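Local structure of acetaldehyde dehydrogenase (Acetylating) (Geobacillus thermoglucosidasius, 5J78) at residues N122-I127 / R465-V470; A298-E303 / L345-E350; K306-S311 / A335-P340. The protein probably catalyses the CoA-dependent, NAD-linked interconversion of acetaldehyde and acetyl-CoA, as an acetylating member of the aldehyde dehydrogenase family. One frame throughout, in Å; residues are numbered along the deposited sequence.

Interaction 1. Residues N122-I127 / R465-V470; sequences NRVWEI and RVAFGV
Val-466 and Trp-125 share one face of the sheet, and the ring of Phe-468 joins them there to form the apolar centre. Phe-468 presents its edge to the face of the indole in a T-shaped stack, the six-membered rings 5.5 Å apart between centroids and their planes inclined at 65°. Trp-125 also touches Val-466 through CE3, 3.9 Å from CG1, while the other branch of the valine, CG2, meets Ile-127 CD1 at a tight 3.5 Å. With CG set beside its own backbone N (chi1 -70°), Phe-468 also brings CD2 over a face of the Arg-123 guanidinium, 4.0 Å from NH2, the two planes only 10° apart although the side chains cross at about a right angle. On the other face of the sheet Val-124 rests on Ala-467. The framework is an antiparallel strand pair in the small oligomerisation sheet that projects from aldehyde dehydrogenase subunits; Val-124 and Arg-123 together face Asp-119 in a G1 beta bulge, and residues 465-468 pair in parallel with a strand of the second subunit. Reciprocal backbone bonds join Trp-125 and Val-466, and Phe-468 N reaches Arg-123 O at 3.1 Å. Toward solvent, one water accepts from Arg-123 NH1 (2.6 Å) and donates to Gly-469 O. Another links Glu-126 OE2 to Arg-465 NE, whose NH1 forms a salt bridge with Asp-453 of the second subunit.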
loop_
_atom_site.group_PDB
_atom_site.type_symbol
_atom_site.label_atom_id
_atom_site.label_comp_id
_atom_site.label_asym_id
_atom_site.label_seq_id
_atom_site.Cartn_x
_atom_site.Cartn_y
_atom_site.Cartn_z
ATOM N N ASN A 122 38.346 -29.920 -9.829
ATOM C CA ASN A 122 37.966 -28.526 -10.049
ATOM C C ASN A 122 38.493 -27.584 -8.961
ATOM O O ASN A 122 38.363 -26.379 -9.081
ATOM C CB ASN A 122 36.436 -28.411 -10.138
ATOM C CG ASN A 122 35.883 -29.100 -11.365
ATOM O OD1 ASN A 122 36.500 -29.070 -12.429
ATOM N ND2 ASN A 122 34.729 -29.744 -11.222
ATOM N N ARG A 123 39.065 -28.162 -7.909
ATOM C CA ARG A 123 39.603 -27.427 -6.749
ATOM C C ARG A 123 38.550 -26.517 -6.091
ATOM O O ARG A 123 38.730 -25.304 -5.979
ATOM C CB ARG A 123 40.845 -26.622 -7.156
ATOM C CG ARG A 123 41.985 -27.482 -7.709
ATOM C CD ARG A 123 43.323 -26.742 -7.709
ATOM N NE ARG A 123 43.916 -26.708 -6.376
ATOM C CZ ARG A 123 45.025 -26.043 -6.063
ATOM N NH1 ARG A 123 45.675 -25.338 -6.980
ATOM N NH2 ARG A 123 45.482 -26.064 -4.824
ATOM N N VAL A 124 37.472 -27.150 -5.625
ATOM C CA VAL A 124 36.321 -26.489 -5.026
ATOM C C VAL A 124 35.823 -27.328 -3.855
ATOM O O VAL A 124 35.573 -28.528 -4.028
ATOM C CB VAL A 124 35.136 -26.322 -6.027
ATOM C CG1 VAL A 124 33.876 -25.755 -5.312
ATOM C CG2 VAL A 124 35.521 -25.458 -7.195
ATOM N N TRP A 125 35.694 -26.712 -2.679
ATOM C CA TRP A 125 35.009 -27.332 -1.538
ATOM C C TRP A 125 33.604 -26.738 -1.443
ATOM O O TRP A 125 33.427 -25.521 -1.596
ATOM C CB TRP A 125 35.725 -27.079 -0.203
ATOM C CG TRP A 125 37.169 -27.346 -0.175
ATOM C CD1 TRP A 125 37.873 -28.175 -0.999
ATOM C CD2 TRP A 125 38.117 -26.775 0.735
ATOM N NE1 TRP A 125 39.199 -28.155 -0.657
ATOM C CE2 TRP A 125 39.379 -27.306 0.403
ATOM C CE3 TRP A 125 38.021 -25.868 1.797
ATOM C CZ2 TRP A 125 40.538 -26.964 1.096
ATOM C CZ3 TRP A 125 39.174 -25.528 2.491
ATOM C CH2 TRP A 125 40.415 -26.073 2.137
ATOM N N GLU A 126 32.620 -27.586 -1.175
ATOM C CA GLU A 126 31.263 -27.133 -0.874
ATOM C C GLU A 126 31.002 -27.177 0.617
ATOM O O GLU A 126 31.220 -28.207 1.265
ATOM C CB GLU A 126 30.236 -27.993 -1.588
ATOM C CG GLU A 126 30.351 -28.043 -3.080
ATOM C CD GLU A 126 29.195 -28.857 -3.695
ATOM O OE1 GLU A 126 28.449 -29.500 -2.926
ATOM O OE2 GLU A 126 29.028 -28.844 -4.928
ATOM N N ILE A 127 30.549 -26.048 1.155
ATOM C CA ILE A 127 30.211 -25.932 2.564
ATOM C C ILE A 127 28.694 -25.780 2.677
ATOM O O ILE A 127 28.103 -24.953 1.977
ATOM C CB ILE A 127 30.885 -24.728 3.228
ATOM C CG1 ILE A 127 32.407 -24.796 3.092
ATOM C CG2 ILE A 127 30.509 -24.639 4.696
ATOM C CD1 ILE A 127 33.060 -23.452 3.397
ATOM N N ARG A 465 30.892 -21.998 -1.811
ATOM C CA ARG A 465 31.948 -22.675 -2.569
ATOM C C ARG A 465 33.309 -22.029 -2.326
ATOM O O ARG A 465 33.517 -20.849 -2.610
ATOM C CB ARG A 465 31.585 -22.689 -4.053
ATOM C CG ARG A 465 30.277 -23.461 -4.296
ATOM C CD ARG A 465 29.700 -23.236 -5.662
ATOM N NE ARG A 465 28.645 -24.208 -5.983
ATOM C CZ ARG A 465 27.338 -23.993 -5.821
ATOM N NH1 ARG A 465 26.888 -22.844 -5.330
ATOM N NH2 ARG A 465 26.466 -24.937 -6.152
ATOM N N VAL A 466 34.210 -22.805 -1.736
ATOM C CA VAL A 466 35.601 -22.408 -1.574
ATOM C C VAL A 466 36.356 -22.817 -2.832
ATOM O O VAL A 466 36.511 -24.008 -3.097
ATOM C CB VAL A 466 36.236 -23.067 -0.351
ATOM C CG1 VAL A 466 37.683 -22.570 -0.161
ATOM C CG2 VAL A 466 35.380 -22.811 0.912
ATOM N N ALA A 467 36.824 -21.847 -3.608
ATOM C CA ALA A 467 37.318 -22.146 -4.951
ATOM C C ALA A 467 38.668 -21.530 -5.212
ATOM O O ALA A 467 38.867 -20.334 -5.001
ATOM C CB ALA A 467 36.306 -21.668 -6.000
ATOM N N PHE A 468 39.599 -22.351 -5.686
ATOM C CA PHE A 468 40.992 -21.928 -5.787
ATOM C C PHE A 468 41.279 -21.406 -7.186
ATOM O O PHE A 468 40.694 -21.861 -8.172
ATOM C CB PHE A 468 41.948 -23.087 -5.472
ATOM C CG PHE A 468 41.958 -23.515 -4.032
ATOM C CD1 PHE A 468 40.874 -24.199 -3.481
ATOM C CD2 PHE A 468 43.077 -23.277 -3.237
ATOM C CE1 PHE A 468 40.889 -24.612 -2.147
ATOM C CE2 PHE A 468 43.107 -23.691 -1.901
ATOM C CZ PHE A 468 42.005 -24.368 -1.358
ATOM N N GLY A 469 42.195 -20.463 -7.278
ATOM C CA GLY A 469 42.693 -20.032 -8.579
ATOM C C GLY A 469 43.227 -21.185 -9.421
ATOM O O GLY A 469 44.115 -21.916 -8.989
ATOM N N VAL A 470 42.671 -21.354 -10.621
ATOM C CA VAL A 470 43.107 -22.406 -11.534
ATOM C C VAL A 470 43.349 -21.875 -12.958
ATOM O O VAL A 470 43.766 -22.615 -13.831
ATOM C CB VAL A 470 42.058 -23.570 -11.630
ATOM C CG1 VAL A 470 41.823 -24.223 -10.285
ATOM C CG2 VAL A 470 40.743 -23.070 -12.173
HETATM O O HOH W 1 38.476 -23.456 -8.661
HETATM O O HOH W 2 45.540 -24.544 -9.498
HETATM O O HOH W 3 29.772 -26.897 -6.484
#

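Interaction 2. Residues A298-E303 / L345-E350; sequences AYFLNE and LLVAEE
Residues 298-300 and 345-349 run parallel, their short axes 4.6 Å apart at an angle of 35°, and are joined by three nearly straight backbone hydrogen bonds: Tyr-299 N to Leu-345 O, Val-347 N to Tyr-299 O and Leu-301 N to Val-347 O. They are the first two strands, in order across it, of the seven-stranded parallel sheet in the alpha/beta domain that in this family carries the catalytic cysteine. Strand 298-300 is the outermost on its side within the chain, and strand 345-349 bonds onward to strand 367-373.

Ala-298, Phe-300, Leu-345 and Val-347 share one face of the sheet. Ala-298 CB touches both Leu-345 CD2, at 3.7 Å, and Val-347 CG2, so the small residue meets a branch of each neighbour. Leu-345 holds its CG on the side between backbone N and carbonyl carbon (chi1 69°), which brings CD2 close to Ala-298 CA as well. Leu-293 of helix 286-295 packs on both Ala-298 and Phe-300 from this side. On the reverse face Tyr-299 CB lies 4.1 Å from Leu-346 CD2, while its ring leads away and its hydroxyl bonds to Glu-305. Leu-301 CD1 reaches Ala-348 CB, beside Lys-306 of the following helix. Phe-300 and Val-347 extend side by side in the same direction; with CG1 anti to its backbone N (chi1 180°), the valine sets that methyl over the phenyl face in a CH-pi contact, 3.9 Å from the ring centroid and 3.5 Å from CE2.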
loop_
_atom_site.group_PDB
_atom_site.type_symbol
_atom_site.label_atom_id
_atom_site.label_comp_id
_atom_site.label_asym_id
_atom_site.label_seq_id
_atom_site.Cartn_x
_atom_site.Cartn_y
_atom_site.Cartn_z
ATOM N N ALA A 298 -17.774 -47.331 -5.496
ATOM C CA ALA A 298 -18.183 -46.054 -6.088
ATOM C C ALA A 298 -19.689 -46.005 -6.310
ATOM O O ALA A 298 -20.275 -46.983 -6.755
ATOM C CB ALA A 298 -17.467 -45.812 -7.418
ATOM N N TYR A 299 -20.285 -44.849 -6.029
ATOM C CA TYR A 299 -21.676 -44.564 -6.335
ATOM C C TYR A 299 -21.814 -43.532 -7.460
ATOM O O TYR A 299 -21.490 -42.354 -7.281
ATOM C CB TYR A 299 -22.388 -44.052 -5.076
ATOM C CG TYR A 299 -23.880 -43.883 -5.233
ATOM C CD1 TYR A 299 -24.418 -42.686 -5.692
ATOM C CD2 TYR A 299 -24.755 -44.914 -4.912
ATOM C CE1 TYR A 299 -25.803 -42.518 -5.841
ATOM C CE2 TYR A 299 -26.149 -44.760 -5.056
ATOM C CZ TYR A 299 -26.662 -43.558 -5.520
ATOM O OH TYR A 299 -28.032 -43.387 -5.669
ATOM N N PHE A 300 -22.296 -43.972 -8.616
ATOM C CA PHE A 300 -22.514 -43.075 -9.751
ATOM C C PHE A 300 -23.818 -42.300 -9.625
ATOM O O PHE A 300 -24.907 -42.888 -9.612
ATOM C CB PHE A 300 -22.519 -43.857 -11.063
ATOM C CG PHE A 300 -21.160 -44.227 -11.543
ATOM C CD1 PHE A 300 -20.463 -45.263 -10.952
ATOM C CD2 PHE A 300 -20.573 -43.539 -12.595
ATOM C CE1 PHE A 300 -19.205 -45.605 -11.391
ATOM C CE2 PHE A 300 -19.318 -43.879 -13.049
ATOM C CZ PHE A 300 -18.629 -44.909 -12.452
ATOM N N LEU A 301 -23.695 -40.978 -9.551
ATOM C CA LEU A 301 -24.841 -40.088 -9.414
ATOM C C LEU A 301 -25.648 -40.021 -10.704
ATOM O O LEU A 301 -25.070 -39.995 -11.782
ATOM C CB LEU A 301 -24.384 -38.672 -9.046
ATOM C CG LEU A 301 -23.515 -38.482 -7.809
ATOM C CD1 LEU A 301 -22.991 -37.049 -7.758
ATOM C CD2 LEU A 301 -24.293 -38.813 -6.541
ATOM N N ASN A 302 -26.976 -39.977 -10.601
ATOM C CA ASN A 302 -27.801 -39.742 -11.784
ATOM C C ASN A 302 -27.937 -38.236 -11.945
ATOM O O ASN A 302 -27.407 -37.477 -11.127
ATOM C CB ASN A 302 -29.166 -40.442 -11.680
ATOM C CG ASN A 302 -29.957 -40.041 -10.453
ATOM O OD1 ASN A 302 -29.946 -38.882 -10.026
ATOM N ND2 ASN A 302 -30.660 -41.012 -9.872
ATOM N N GLU A 303 -28.662 -37.816 -12.978
ATOM C CA GLU A 303 -28.717 -36.407 -13.356
ATOM C C GLU A 303 -29.302 -35.537 -12.236
ATOM O O GLU A 303 -28.803 -34.448 -11.973
ATOM C CB GLU A 303 -29.535 -36.228 -14.645
ATOM C CG GLU A 303 -29.298 -37.285 -15.748
ATOM C CD GLU A 303 -27.879 -37.324 -16.291
ATOM O OE1 GLU A 303 -27.080 -36.410 -15.987
ATOM O OE2 GLU A 303 -27.566 -38.280 -17.035
ATOM N N LEU A 345 -16.965 -43.574 -2.479
ATOM C CA LEU A 345 -16.789 -42.333 -3.214
ATOM C C LEU A 345 -17.945 -42.145 -4.162
ATOM O O LEU A 345 -18.541 -43.114 -4.632
ATOM C CB LEU A 345 -15.457 -42.321 -3.980
ATOM C CG LEU A 345 -15.279 -43.265 -5.172
ATOM C CD1 LEU A 345 -14.025 -42.913 -5.966
ATOM C CD2 LEU A 345 -15.203 -44.701 -4.707
ATOM N N LEU A 346 -18.265 -40.880 -4.393
ATOM C CA LEU A 346 -19.216 -40.448 -5.392
ATOM C C LEU A 346 -18.536 -40.150 -6.705
ATOM O O LEU A 346 -17.503 -39.483 -6.727
ATOM C CB LEU A 346 -19.931 -39.182 -4.914
ATOM C CG LEU A 346 -20.549 -39.241 -3.524
ATOM C CD1 LEU A 346 -21.307 -37.935 -3.231
ATOM C CD2 LEU A 346 -21.492 -40.453 -3.421
ATOM N N VAL A 347 -19.140 -40.613 -7.793
ATOM C CA VAL A 347 -18.642 -40.386 -9.141
ATOM C C VAL A 347 -19.737 -39.739 -9.991
ATOM O O VAL A 347 -20.924 -40.030 -9.825
ATOM C CB VAL A 347 -18.185 -41.687 -9.808
ATOM C CG1 VAL A 347 -17.675 -41.408 -11.222
ATOM C CG2 VAL A 347 -17.132 -42.384 -8.966
ATOM N N ALA A 348 -19.328 -38.855 -10.893
ATOM C CA ALA A 348 -20.259 -38.111 -11.741
ATOM C C ALA A 348 -19.717 -37.989 -13.147
ATOM O O ALA A 348 -18.673 -37.355 -13.379
ATOM C CB ALA A 348 -20.529 -36.721 -11.171
ATOM N N GLU A 349 -20.446 -38.577 -14.086
ATOM C CA GLU A 349 -20.084 -38.526 -15.490
ATOM C C GLU A 349 -20.225 -37.093 -15.953
ATOM O O GLU A 349 -21.187 -36.416 -15.607
ATOM C CB GLU A 349 -20.956 -39.476 -16.305
ATOM C CG GLU A 349 -20.520 -39.644 -17.745
ATOM C CD GLU A 349 -21.169 -40.847 -18.407
ATOM O OE1 GLU A 349 -21.490 -41.827 -17.697
ATOM O OE2 GLU A 349 -21.356 -40.813 -19.641
ATOM N N GLU A 350 -19.232 -36.611 -16.694
ATOM C CA GLU A 350 -19.173 -35.198 -17.040
ATOM C C GLU A 350 -18.582 -35.062 -18.422
ATOM O O GLU A 350 -17.875 -35.967 -18.883
ATOM C CB GLU A 350 -18.346 -34.440 -15.992
ATOM C CG GLU A 350 -18.653 -32.949 -15.869
ATOM C CD GLU A 350 -20.026 -32.658 -15.249
ATOM O OE1 GLU A 350 -20.788 -33.611 -14.933
ATOM O OE2 GLU A 350 -20.338 -31.460 -15.072
#

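Interaction 3. Residues K306-S311 / A335-P340; sequences KQKVAS and AGIEIP
Lys-308 leaves helix 303-313 toward the chain at 335-337, and its aliphatic part carries much of the meeting. Its CB sits 3.6 Å from Ala-335 O and also touches Ile-337 CG2. CG stays close to the same carbonyl oxygen. CD then draws alongside Ile-337, 3.6 Å from CG2, with Ala-335 O and Gly-336 O also near it. The chain runs straight from CB through CE and bends only at its last torsion (chi4 -77°), which turns the ammonium NZ aside from the line of the methylenes. Lysine and isoleucine thus slide past one another in opposite directions, methylene against methyl, on an exposed flank of the helix.

The partner chain has just left helix 328-335. Gly-336 adopts a positive phi and closes that helix with a Schellman motif, a turn in which a residue without a side chain is favoured. The chain then continues toward strand 345-349, so the contact sets the alpha-helix that follows strand 298-300 against the end of the next helix, within the beta-alpha-beta crossover that joins the neighbouring parallel strands 298-300 and 345-349.

Val-309 forms the more buried half. Ala-335 CB comes down on the helix backbone, 3.7 Å from Lys-308 O and 3.8 Å from Val-309 CA. Val-309 CG2, the branch beside its backbone N, touches both Ala-335 CB and Ile-337 CD1, each at 4.0 Å. Ile-337 holds CG1 between its own backbone N and carbonyl carbon (chi1 76°), an arrangement that sends CD1 to Val-309 while CG2 remains with the lysine. Leu-301 packs against Ile-337, and Phe-359 touches the valine.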
loop_
_atom_site.group_PDB
_atom_site.type_symbol
_atom_site.label_atom_id
_atom_site.label_comp_id
_atom_site.label_asym_id
_atom_site.label_seq_id
_atom_site.Cartn_x
_atom_site.Cartn_y
_atom_site.Cartn_z
ATOM N N LYS A 306 -26.680 -35.503 -9.437
ATOM C CA LYS A 306 -25.555 -34.647 -9.833
ATOM C C LYS A 306 -25.838 -33.192 -9.482
ATOM O O LYS A 306 -25.021 -32.496 -8.859
ATOM C CB LYS A 306 -25.280 -34.758 -11.338
ATOM C CG LYS A 306 -24.219 -35.764 -11.734
ATOM C CD LYS A 306 -24.100 -35.879 -13.269
ATOM C CE LYS A 306 -24.518 -37.271 -13.761
ATOM N NZ LYS A 306 -24.401 -37.452 -15.240
ATOM N N GLN A 307 -27.018 -32.737 -9.876
ATOM C CA GLN A 307 -27.361 -31.339 -9.721
ATOM C C GLN A 307 -27.495 -30.980 -8.252
ATOM O O GLN A 307 -27.087 -29.896 -7.844
ATOM C CB GLN A 307 -28.641 -31.021 -10.501
ATOM C CG GLN A 307 -28.486 -31.182 -12.034
ATOM C CD GLN A 307 -27.101 -30.745 -12.581
ATOM O OE1 GLN A 307 -26.592 -29.670 -12.248
ATOM N NE2 GLN A 307 -26.499 -31.588 -13.424
ATOM N N LYS A 308 -28.012 -31.894 -7.440
ATOM C CA LYS A 308 -28.077 -31.633 -6.006
ATOM C C LYS A 308 -26.677 -31.539 -5.402
ATOM O O LYS A 308 -26.395 -30.629 -4.617
ATOM C CB LYS A 308 -28.889 -32.714 -5.293
ATOM C CG LYS A 308 -30.398 -32.553 -5.492
ATOM C CD LYS A 308 -31.198 -33.650 -4.790
ATOM C CE LYS A 308 -32.686 -33.517 -5.064
ATOM N NZ LYS A 308 -33.311 -32.424 -4.263
ATOM N N VAL A 309 -25.798 -32.472 -5.759
ATOM C CA VAL A 309 -24.441 -32.443 -5.224
ATOM C C VAL A 309 -23.712 -31.174 -5.730
ATOM O O VAL A 309 -23.043 -30.496 -4.954
ATOM C CB VAL A 309 -23.662 -33.718 -5.598
ATOM C CG1 VAL A 309 -22.165 -33.602 -5.193
ATOM C CG2 VAL A 309 -24.281 -34.913 -4.920
ATOM N N ALA A 310 -23.890 -30.835 -7.008
ATOM C CA ALA A 310 -23.169 -29.718 -7.613
ATOM C C ALA A 310 -23.473 -28.428 -6.905
ATOM O O ALA A 310 -22.667 -27.499 -6.923
ATOM C CB ALA A 310 -23.496 -29.580 -9.080
ATOM N N SER A 311 -24.634 -28.378 -6.271
ATOM C CA SER A 311 -25.107 -27.164 -5.619
ATOM C C SER A 311 -24.353 -26.853 -4.344
ATOM O O SER A 311 -24.324 -25.705 -3.900
ATOM C CB SER A 311 -26.598 -27.295 -5.309
ATOM O OG SER A 311 -27.296 -27.672 -6.475
ATOM N N ALA A 335 -26.281 -32.673 0.534
ATOM C CA ALA A 335 -26.903 -32.412 -0.752
ATOM C C ALA A 335 -28.346 -32.909 -0.744
ATOM O O ALA A 335 -29.068 -32.701 -1.711
ATOM C CB ALA A 335 -26.115 -33.069 -1.886
ATOM N N GLY A 336 -28.761 -33.563 0.344
ATOM C CA GLY A 336 -30.121 -34.073 0.454
ATOM C C GLY A 336 -30.453 -35.218 -0.480
ATOM O O GLY A 336 -31.554 -35.289 -1.041
ATOM N N ILE A 337 -29.500 -36.129 -0.641
ATOM C CA ILE A 337 -29.729 -37.350 -1.398
ATOM C C ILE A 337 -29.396 -38.462 -0.430
ATOM O O ILE A 337 -28.772 -38.205 0.595
ATOM C CB ILE A 337 -28.862 -37.421 -2.688
ATOM C CG1 ILE A 337 -27.401 -37.764 -2.362
ATOM C CG2 ILE A 337 -28.940 -36.090 -3.469
ATOM C CD1 ILE A 337 -26.512 -37.918 -3.599
ATOM N N GLU A 338 -29.797 -39.694 -0.725
ATOM C CA GLU A 338 -29.408 -40.800 0.147
ATOM C C GLU A 338 -28.675 -41.878 -0.635
ATOM O O GLU A 338 -28.988 -42.156 -1.800
ATOM C CB GLU A 338 -30.624 -41.377 0.887
ATOM C CG GLU A 338 -31.624 -42.120 0.054
ATOM C CD GLU A 338 -32.511 -43.018 0.911
ATOM O OE1 GLU A 338 -33.367 -42.471 1.642
ATOM O OE2 GLU A 338 -32.340 -44.261 0.866
ATOM N N ILE A 339 -27.692 -42.472 0.037
ATOM C CA ILE A 339 -26.761 -43.410 -0.578
ATOM C C ILE A 339 -26.499 -44.536 0.392
ATOM O O ILE A 339 -26.642 -44.355 1.600
ATOM C CB ILE A 339 -25.383 -42.753 -0.958
ATOM C CG1 ILE A 339 -24.667 -42.227 0.285
ATOM C CG2 ILE A 339 -25.574 -41.639 -1.959
ATOM C CD1 ILE A 339 -23.208 -41.881 0.040
ATOM N N PRO A 340 -26.090 -45.697 -0.125
ATOM C CA PRO A 340 -25.750 -46.813 0.762
ATOM C C PRO A 340 -24.613 -46.484 1.720
ATOM O O PRO A 340 -23.732 -45.671 1.422
ATOM C CB PRO A 340 -25.340 -47.928 -0.210
ATOM C CG PRO A 340 -26.000 -47.591 -1.499
ATOM C CD PRO A 340 -26.085 -46.083 -1.545
#

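How the interactions relate
Interactions 2 and 3 are neighbours, their centres 10 Å apart. Strand 298-300 leads directly into helix 303-313, and the segments of interaction 3 both fall between the two strands of interaction 2, so that interaction 3 lies within the connection that links the two strands. Leu-301 CD1 meets Val-309 CG2 at 3.8 Å, and Tyr-299 CE2 lies 3.8 Å from Pro-340 CD. Interaction 1 stands apart on the opposite side of the chain's centre, with centres 61 Å from interaction 2 and 65 Å from interaction 3. It joins chain segments more than 300 residues apart at a subunit interface, and a glycerol, probably from the crystallisation liquor, binds Trp-125 there.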